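Beta-alanyl-CoA:ammonia lyase 2 (Clostridium propionicum, PDB 4MTU) probably catalyses the reversible elimination of ammonia from beta-alanyl-CoA to give acryloyl-CoA, and adopts the hot dog fold. Local coordinates at residues Phe59-Tyr64 and Pro111-Gly116; Asp67-His72 and Phe87-Val92. All coordinates share one frame; numbering follows the deposited sequence.

In the fold
Both contacts reach the same antiparallel sheet, their centres about 7 Å apart. Interaction 2 pairs the neighbouring strands 68-78 and 82-95 in regular register, its centre about 7 Å from the centre of the chain; one of its faces is buried, while the other carries a partly exposed polar network. Interaction 1 lies further out, about 13 Å between the same centres, where strand 50-59 gives way to a loop beside strand 106-123. Backbone, hydroxyl and water bonds replace the regular strand pairing there. Along the chain interaction 2 is nested within the loop that interaction 1 closes. The two also touch: Lys91 NZ bonds to Pro62 O, and Cys115 N to Ala89 O.

Interaction 1. Residues Phe59-Tyr64 and Pro111-Gly116; sequences FTAPVY and PPVLCG
Thr60 turns its hydroxyl toward the carbonyl of Leu114 because chi1 (55°) sets OG1 between its own backbone N and carbonyl carbon, while in Cys115 the sulfur stands beside the backbone N (chi1 -63°), a position that brings it against the side chains of Ala61 and Val63. Thr60 uses two groups. Its OG1 donates to Leu114 O at 2.8 Å, and its backbone N gives a nearly straight bond (175°) to Cys115 O at 2.9 Å. In both bonds the donor stands above the plane of the accepting carbonyl. Thr60 thus spans two successive carbonyls of the strand, and the side-chain bond adds a second hold just where the loop leaves it.

Cys115 O has further work: a water donates to it at 2.8 Å and to Ala61 O at 2.7 Å, adding a water-mediated link between loop and strand. The N of Ala61, by contrast, is buried here with no polar partner. The rest of the contact is apolar. Cys115 SG lies 4.0 Å from Val63 CG2 and also 4.0 Å from Ala61 CB, and the Ala61 methyl reaches Val113 CG1 at 4.1 Å. Val63 and Cys115, both buried, also touch Met69 of strand 68-78.

One step back, Phe59 and Gly116 form an antiparallel non-hydrogen-bonded pair, CA to CA 4.4 Å. The Phe59 side chain packs on Ile29 and Val30 of helix 27-45, and its backbone bonds to a second subunit. On strand 82-95, Ala89 faces both Cys115 and Gly116, a classic beta bulge. On its other side strand 106-123 loses strand 50-59 to the loop after Phe59, at an edge of the hot dog sheet within this chain.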
# COMPACT_ATOMS: atom_id res chain seq x y z
N PHE A 59 -20.77 -7.00 -11.68
CA PHE A 59 -20.15 -5.69 -11.75
C PHE A 59 -20.89 -4.93 -12.85
O PHE A 59 -20.88 -5.37 -14.02
CB PHE A 59 -18.68 -5.74 -12.05
CG PHE A 59 -17.85 -6.53 -11.00
CD1 PHE A 59 -17.87 -6.13 -9.65
CD2 PHE A 59 -17.09 -7.58 -11.37
CE1 PHE A 59 -17.07 -6.84 -8.73
CE2 PHE A 59 -16.29 -8.27 -10.47
CZ PHE A 59 -16.30 -7.87 -9.14
N THR A 60 -21.52 -3.81 -12.52
CA THR A 60 -22.51 -3.20 -13.39
C THR A 60 -22.11 -1.83 -13.92
O THR A 60 -22.81 -1.36 -14.82
CB THR A 60 -23.86 -3.09 -12.65
OG1 THR A 60 -23.66 -2.40 -11.46
CG2 THR A 60 -24.36 -4.45 -12.21
N ALA A 61 -21.09 -1.18 -13.42
CA ALA A 61 -20.62 0.11 -13.91
C ALA A 61 -19.16 0.27 -13.55
O ALA A 61 -18.78 -0.15 -12.45
CB ALA A 61 -21.38 1.29 -13.29
N PRO A 62 -18.35 0.91 -14.38
CA PRO A 62 -16.93 1.08 -14.06
C PRO A 62 -16.76 2.08 -12.94
O PRO A 62 -17.55 2.99 -12.79
CB PRO A 62 -16.35 1.61 -15.38
CG PRO A 62 -17.49 2.33 -16.03
CD PRO A 62 -18.73 1.56 -15.69
N VAL A 63 -15.66 1.91 -12.20
CA VAL A 63 -15.29 2.76 -11.07
C VAL A 63 -13.90 3.34 -11.35
O VAL A 63 -13.01 2.59 -11.76
CB VAL A 63 -15.31 1.91 -9.77
CG1 VAL A 63 -14.82 2.75 -8.60
CG2 VAL A 63 -16.69 1.36 -9.49
N TYR A 64 -13.79 4.63 -11.09
CA TYR A 64 -12.55 5.38 -11.34
C TYR A 64 -12.05 6.08 -10.10
O TYR A 64 -12.81 6.37 -9.16
CB TYR A 64 -12.82 6.44 -12.42
CG TYR A 64 -13.16 5.85 -13.78
CD1 TYR A 64 -12.16 5.49 -14.65
CD2 TYR A 64 -14.48 5.68 -14.13
CE1 TYR A 64 -12.48 4.93 -15.89
CE2 TYR A 64 -14.85 5.15 -15.33
CZ TYR A 64 -13.83 4.79 -16.19
OH TYR A 64 -14.17 4.25 -17.45
N PRO A 111 -29.65 10.39 -9.00
CA PRO A 111 -29.56 9.28 -8.10
C PRO A 111 -28.21 8.54 -8.19
O PRO A 111 -27.49 8.60 -9.18
CB PRO A 111 -30.66 8.32 -8.54
CG PRO A 111 -30.70 8.50 -10.04
CD PRO A 111 -30.51 10.01 -10.18
N PRO A 112 -27.91 7.77 -7.17
CA PRO A 112 -26.66 7.04 -7.16
C PRO A 112 -26.68 5.94 -8.20
O PRO A 112 -27.71 5.40 -8.58
CB PRO A 112 -26.60 6.46 -5.74
CG PRO A 112 -28.01 6.42 -5.28
CD PRO A 112 -28.74 7.55 -5.99
N VAL A 113 -25.48 5.59 -8.68
CA VAL A 113 -25.31 4.65 -9.80
C VAL A 113 -24.91 3.30 -9.24
O VAL A 113 -23.93 3.18 -8.50
CB VAL A 113 -24.24 5.15 -10.78
CG1 VAL A 113 -23.93 4.11 -11.80
CG2 VAL A 113 -24.70 6.47 -11.40
N LEU A 114 -25.66 2.26 -9.61
CA LEU A 114 -25.36 0.92 -9.17
C LEU A 114 -24.10 0.39 -9.85
O LEU A 114 -24.03 0.33 -11.08
CB LEU A 114 -26.50 -0.04 -9.51
CG LEU A 114 -26.32 -1.49 -9.00
CD1 LEU A 114 -26.35 -1.58 -7.49
CD2 LEU A 114 -27.41 -2.34 -9.65
N CYS A 115 -23.13 -0.06 -9.04
CA CYS A 115 -21.85 -0.56 -9.53
C CYS A 115 -21.67 -2.05 -9.29
O CYS A 115 -20.78 -2.66 -9.92
CB CYS A 115 -20.67 0.20 -8.93
SG CYS A 115 -20.65 1.94 -9.37
N GLY A 116 -22.43 -2.68 -8.40
CA GLY A 116 -22.27 -4.09 -8.22
C GLY A 116 -23.34 -4.64 -7.26
O GLY A 116 -23.85 -3.92 -6.42
O HOH W 1 -18.21 -2.31 -10.99

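Interaction 2. Residues Asp67-His72 and Phe87-Val92; sequences DFMEYH and FEAWKV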
# COMPACT_ATOMS: atom_id res chain seq x y z
N ASP A 67 -14.05 8.63 -7.59
CA ASP A 67 -15.42 8.22 -7.28
C ASP A 67 -15.56 8.07 -5.77
O ASP A 67 -14.71 7.50 -5.08
CB ASP A 67 -15.74 6.89 -7.95
CG ASP A 67 -15.92 6.99 -9.45
OD1 ASP A 67 -16.02 8.12 -10.00
OD2 ASP A 67 -16.08 5.88 -10.09
N PHE A 68 -16.70 8.51 -5.27
CA PHE A 68 -17.14 8.24 -3.88
C PHE A 68 -18.13 7.10 -3.95
O PHE A 68 -19.06 7.13 -4.76
CB PHE A 68 -17.70 9.47 -3.23
CG PHE A 68 -16.66 10.51 -2.89
CD1 PHE A 68 -16.18 11.41 -3.85
CD2 PHE A 68 -16.12 10.58 -1.60
CE1 PHE A 68 -15.22 12.35 -3.51
CE2 PHE A 68 -15.18 11.52 -1.28
CZ PHE A 68 -14.74 12.43 -2.22
N MET A 69 -17.90 6.10 -3.09
CA MET A 69 -18.57 4.82 -3.18
C MET A 69 -19.18 4.42 -1.84
O MET A 69 -18.58 4.60 -0.79
CB MET A 69 -17.57 3.74 -3.58
CG MET A 69 -16.98 3.87 -4.99
SD MET A 69 -18.16 3.65 -6.33
CE MET A 69 -18.46 1.89 -6.12
N GLU A 70 -20.35 3.82 -1.93
CA GLU A 70 -21.01 3.19 -0.80
C GLU A 70 -21.16 1.69 -1.05
O GLU A 70 -21.36 1.22 -2.19
CB GLU A 70 -22.36 3.73 -0.53
CG GLU A 70 -22.36 5.06 -0.06
CD GLU A 70 -23.60 5.50 0.73
OE1 GLU A 70 -23.51 6.48 1.43
OE2 GLU A 70 -24.69 4.87 0.60
N TYR A 71 -21.04 0.91 0.01
CA TYR A 71 -21.07 -0.53 -0.05
C TYR A 71 -22.07 -0.96 1.04
O TYR A 71 -21.82 -0.73 2.20
CB TYR A 71 -19.71 -1.15 0.17
CG TYR A 71 -18.67 -0.57 -0.75
CD1 TYR A 71 -18.33 -1.21 -1.93
CD2 TYR A 71 -18.01 0.60 -0.46
CE1 TYR A 71 -17.37 -0.69 -2.78
CE2 TYR A 71 -17.04 1.13 -1.30
CZ TYR A 71 -16.72 0.49 -2.46
OH TYR A 71 -15.75 1.04 -3.26
N HIS A 72 -23.17 -1.54 0.60
CA HIS A 72 -24.25 -1.95 1.51
C HIS A 72 -24.24 -3.47 1.66
O HIS A 72 -23.98 -4.22 0.70
CB HIS A 72 -25.61 -1.54 0.92
CG HIS A 72 -25.76 -0.06 0.72
ND1 HIS A 72 -27.00 0.45 0.48
CD2 HIS A 72 -24.88 0.92 0.68
CE1 HIS A 72 -26.83 1.79 0.35
NE2 HIS A 72 -25.54 2.09 0.45
N PHE A 87 -25.26 -7.99 -0.89
CA PHE A 87 -24.36 -6.85 -0.97
C PHE A 87 -24.70 -6.02 -2.22
O PHE A 87 -25.12 -6.53 -3.27
CB PHE A 87 -22.92 -7.30 -1.09
CG PHE A 87 -22.45 -8.15 0.08
CD1 PHE A 87 -22.00 -7.54 1.24
CD2 PHE A 87 -22.50 -9.53 0.04
CE1 PHE A 87 -21.58 -8.30 2.32
CE2 PHE A 87 -22.08 -10.28 1.12
CZ PHE A 87 -21.61 -9.65 2.26
N GLU A 88 -24.45 -4.73 -2.12
CA GLU A 88 -24.56 -3.78 -3.21
C GLU A 88 -23.41 -2.77 -3.15
O GLU A 88 -22.83 -2.53 -2.08
CB GLU A 88 -25.87 -2.99 -3.16
CG GLU A 88 -27.11 -3.82 -3.18
CD GLU A 88 -28.39 -3.03 -2.95
OE1 GLU A 88 -28.33 -1.89 -2.42
OE2 GLU A 88 -29.47 -3.59 -3.31
N ALA A 89 -23.08 -2.17 -4.29
CA ALA A 89 -22.10 -1.10 -4.36
C ALA A 89 -22.71 0.02 -5.21
O ALA A 89 -23.26 -0.25 -6.28
CB ALA A 89 -20.80 -1.57 -4.99
N TRP A 90 -22.61 1.25 -4.71
CA TRP A 90 -23.25 2.43 -5.29
C TRP A 90 -22.25 3.57 -5.40
O TRP A 90 -21.50 3.84 -4.46
CB TRP A 90 -24.37 2.91 -4.38
CG TRP A 90 -25.50 1.95 -4.22
CD1 TRP A 90 -25.71 1.03 -3.26
CD2 TRP A 90 -26.63 1.85 -5.13
NE1 TRP A 90 -26.93 0.36 -3.50
CE2 TRP A 90 -27.48 0.84 -4.62
CE3 TRP A 90 -27.00 2.54 -6.31
CZ2 TRP A 90 -28.66 0.52 -5.28
CZ3 TRP A 90 -28.18 2.21 -6.97
CH2 TRP A 90 -29.00 1.18 -6.42
N LYS A 91 -22.27 4.28 -6.52
CA LYS A 91 -21.45 5.48 -6.73
C LYS A 91 -22.27 6.71 -6.43
O LYS A 91 -23.39 6.85 -7.01
CB LYS A 91 -20.95 5.49 -8.17
CG LYS A 91 -19.92 6.58 -8.45
CD LYS A 91 -19.52 6.61 -9.94
CE LYS A 91 -19.07 5.27 -10.48
NZ LYS A 91 -18.28 5.44 -11.72
N VAL A 92 -21.76 7.57 -5.58
CA VAL A 92 -22.46 8.75 -5.11
C VAL A 92 -21.84 10.06 -5.57
O VAL A 92 -22.51 11.12 -5.42
CB VAL A 92 -22.69 8.75 -3.56
CG1 VAL A 92 -23.44 7.48 -3.19
CG2 VAL A 92 -21.40 8.90 -2.81
O HOH W 2 -16.83 7.94 -12.61
O HOH W 3 -29.24 -0.66 -0.22
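The imidazole of His72 has Trp90 CD1 over the centre of one face, 3.8 Å above the plane, with the carboxylate of Glu70 and a water at its edge. The indole meets it obliquely: the imidazole and five-membered rings have centroids 4.7 Å apart and planes at 47°. At the edge of the indole, NE1 donates to Glu88 OE1 in the ring plane, although the oxygen is met from above its own carboxylate plane. His72 NE2 likewise donates within its ring plane to Glu70 OE2, on the anti side, at 2.9 Å, while the other Glu70 oxygen is held by His9. The edge water links His72 ND1 to Glu88 OE1. Bonds at both nitrogens should fix the rotation of the imidazole.

The face of the sheet that carries Met69, Tyr71, Ala89 and Lys91 is mainly apolar. Met69 SD rests 3.8 Å from Lys91 CB, and Tyr71 CD1 lies 3.9 Å from Ala89 CB; helix 27-45 packs against Tyr71 and Ala89. At the loop end, Lys91 bends at chi3 (-53°) and its NZ makes a salt bridge with Asp67 OD2 at 2.8 Å, reinforced by a bridging water and by bonds from NZ to Pro62 O and from Tyr64 N to OD2.

Five backbone hydrogen bonds join the strands, with mutual pairs at Glu70-Trp90 and His72-Glu88 and a further bond from Val92 N to Phe68 O. With the directions of the two short segments 166° apart, they form part of the antiparallel beta hairpin of strands 68-78 and 82-95, inner strands of the hot dog sheet that packs against the helix.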